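Local coordinates for ZT_dimer domain-containing protein (Thermotoga maritima, PDB 6VDA) that binds zinc through this C-terminal domain of a CzcD cation diffusion facilitator, which probably carries divalent metal cations across the membrane, at residues H26-R30 / E83-E89. Sequence-based numbering, arbitrary orientation.
With ZN (zinc ion), chain B; SO4 (sulfate ion), chain C.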
loop_
_atom_site.group_PDB
_atom_site.type_symbol
_atom_site.label_atom_id
_atom_site.label_comp_id
_atom_site.label_asym_id
_atom_site.label_seq_id
_atom_site.Cartn_x
_atom_site.Cartn_y
_atom_site.Cartn_z
ATOM N N HIS A 26 0.071 4.530 14.827
ATOM C CA HIS A 26 -1.175 5.166 15.326
ATOM C C HIS A 26 -2.382 4.670 14.524
ATOM O O HIS A 26 -2.204 4.288 13.348
ATOM C CB HIS A 26 -1.028 6.693 15.315
ATOM C CG HIS A 26 -0.016 7.178 16.295
ATOM N ND1 HIS A 26 -0.243 7.160 17.653
ATOM C CD2 HIS A 26 1.237 7.652 16.121
ATOM C CE1 HIS A 26 0.820 7.617 18.275
ATOM N NE2 HIS A 26 1.746 7.915 17.356
ATOM N N ASN A 27 -3.544 4.632 15.181
ATOM C CA ASN A 27 -4.878 4.431 14.560
ATOM C C ASN A 27 -4.830 3.299 13.540
ATOM O O ASN A 27 -5.179 3.498 12.379
ATOM C CB ASN A 27 -5.364 5.718 13.893
ATOM C CG ASN A 27 -6.833 5.661 13.531
ATOM O OD1 ASN A 27 -7.272 6.293 12.571
ATOM N ND2 ASN A 27 -7.599 4.908 14.299
ATOM N N PRO A 28 -4.398 2.076 13.921
ATOM C CA PRO A 28 -4.528 0.923 13.032
ATOM C C PRO A 28 -6.014 0.726 12.699
ATOM O O PRO A 28 -6.821 0.758 13.617
ATOM C CB PRO A 28 -3.960 -0.256 13.831
ATOM C CG PRO A 28 -4.012 0.214 15.284
ATOM C CD PRO A 28 -3.808 1.717 15.221
ATOM N N HIS A 29 -6.336 0.585 11.410
ATOM C CA HIS A 29 -7.727 0.442 10.895
ATOM C C HIS A 29 -7.714 -0.341 9.580
ATOM O O HIS A 29 -6.612 -0.553 9.034
ATOM C CB HIS A 29 -8.393 1.818 10.742
ATOM C CG HIS A 29 -7.789 2.698 9.695
ATOM N ND1 HIS A 29 -6.570 3.324 9.867
ATOM C CD2 HIS A 29 -8.251 3.091 8.482
ATOM C CE1 HIS A 29 -6.297 4.055 8.799
ATOM N NE2 HIS A 29 -7.313 3.926 7.928
ATOM N N ARG A 30 -8.896 -0.727 9.091
ATOM C CA ARG A 30 -9.080 -1.623 7.914
ATOM C C ARG A 30 -8.214 -2.868 8.115
ATOM O O ARG A 30 -7.580 -3.343 7.143
ATOM C CB ARG A 30 -8.749 -0.904 6.600
ATOM C CG ARG A 30 -9.860 0.010 6.110
ATOM C CD ARG A 30 -9.614 0.544 4.710
ATOM N NE ARG A 30 -10.536 1.627 4.384
ATOM C CZ ARG A 30 -10.553 2.290 3.231
ATOM N NH1 ARG A 30 -9.695 1.985 2.270
ATOM N NH2 ARG A 30 -11.431 3.262 3.043
ATOM N N GLU A 83 -0.307 5.916 6.214
ATOM C CA GLU A 83 -1.023 7.194 5.982
ATOM C C GLU A 83 -0.541 8.237 6.982
ATOM O O GLU A 83 -0.040 7.894 8.054
ATOM C CB GLU A 83 -2.530 7.033 6.168
ATOM C CG GLU A 83 -3.143 5.897 5.377
ATOM C CD GLU A 83 -4.569 5.603 5.801
ATOM O OE1 GLU A 83 -5.163 6.453 6.482
ATOM O OE2 GLU A 83 -5.085 4.525 5.454
ATOM N N PRO A 84 -0.721 9.538 6.670
ATOM C CA PRO A 84 -0.536 10.602 7.653
ATOM C C PRO A 84 -1.581 10.554 8.778
ATOM O O PRO A 84 -2.705 10.140 8.522
ATOM C CB PRO A 84 -0.729 11.908 6.863
ATOM C CG PRO A 84 -0.636 11.498 5.406
ATOM C CD PRO A 84 -1.120 10.063 5.356
ATOM N N LEU A 85 -1.195 11.008 9.974
ATOM C CA LEU A 85 -2.118 11.232 11.117
ATOM C C LEU A 85 -3.311 12.051 10.628
ATOM O O LEU A 85 -3.082 13.176 10.125
ATOM C CB LEU A 85 -1.392 11.984 12.240
ATOM C CG LEU A 85 -0.352 11.187 13.023
ATOM C CD1 LEU A 85 0.178 12.001 14.191
ATOM C CD2 LEU A 85 -0.928 9.869 13.520
ATOM N N GLY A 86 -4.518 11.503 10.781
ATOM C CA GLY A 86 -5.795 12.193 10.515
ATOM C C GLY A 86 -6.173 12.153 9.046
ATOM O O GLY A 86 -6.867 13.070 8.600
ATOM N N ASN A 87 -5.737 11.118 8.323
ATOM C CA ASN A 87 -5.942 10.960 6.858
ATOM C C ASN A 87 -7.444 10.823 6.564
ATOM O O ASN A 87 -8.170 10.326 7.449
ATOM C CB ASN A 87 -5.156 9.759 6.326
ATOM C CG ASN A 87 -5.352 9.543 4.842
ATOM O OD1 ASN A 87 -5.049 10.423 4.046
ATOM N ND2 ASN A 87 -5.866 8.386 4.461
ATOM N N VAL A 88 -7.876 11.233 5.364
ATOM C CA VAL A 88 -9.283 11.125 4.860
ATOM C C VAL A 88 -9.337 10.069 3.740
ATOM O O VAL A 88 -9.955 10.337 2.693
ATOM C CB VAL A 88 -9.795 12.502 4.388
ATOM C CG1 VAL A 88 -11.316 12.549 4.317
ATOM C CG2 VAL A 88 -9.267 13.631 5.266
ATOM N N GLU A 89 -8.726 8.900 3.972
ATOM C CA GLU A 89 -8.501 7.806 2.979
ATOM C C GLU A 89 -8.268 8.393 1.578
ATOM O O GLU A 89 -7.175 8.270 1.005
ATOM C CB GLU A 89 -9.671 6.819 2.994
ATOM C CG GLU A 89 -9.986 6.254 4.374
ATOM C CD GLU A 89 -8.992 5.245 4.935
ATOM O OE1 GLU A 89 -7.773 5.444 4.765
ATOM O OE2 GLU A 89 -9.442 4.258 5.550
HETATM ZN ZN ZN B . -6.624 4.082 5.904
HETATM S S SO4 C . -3.375 5.887 18.434
HETATM O O1 SO4 C . -3.261 4.498 18.079
HETATM O O2 SO4 C . -2.215 6.287 19.183
HETATM O O3 SO4 C . -4.552 6.085 19.236
HETATM O O4 SO4 C . -3.474 6.682 17.243
#
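H29 meets E83 and E89 at a zinc ion, and the histidine is the side chain to follow. Its bond to CB points toward residues 83-89, and with CG between the backbone N and the carbonyl carbon (chi1 66°) the ring's NE2 reaches the zinc. ND1 gives its proton to the backbone O of N27 at 2.9 Å, nearly in the ring plane; this second-shell bond helps to fix the ring's rotation and leaves the other nitrogen for the metal. CD2 passes 3.4 Å from OE2 of E89, CE1 lies near E83 OE1, and NE2 at the tip binds the zinc at 2.1 Å.

E83 and E89 each come at H29 from the opposite direction, and the E83 plane stands 82° from that of the ring. E83, extended beyond CG, binds through OE2; its OE1 takes a weak bond from N87 ND2. E89 bends at chi2 (-72°), bringing OE1 to the zinc at 2.1 Å. Its OE2 lies over one face of the R30 guanidinium, 3.1 Å from NE, a salt bridge of charges alone because no N-H points at the oxygen. Such a pairing probably moderates the carboxylate's negative charge.

Farther along, L85 CD2 rests 3.6 Å from CB of H26, whose ND1 donates to a sulfate.

D45, from the middle strand 39-48, completes the site. One histidine and three carboxylates thus join all three strands and the segment that follows strand 75-84 in the zinc site of this CDF dimerisation domain.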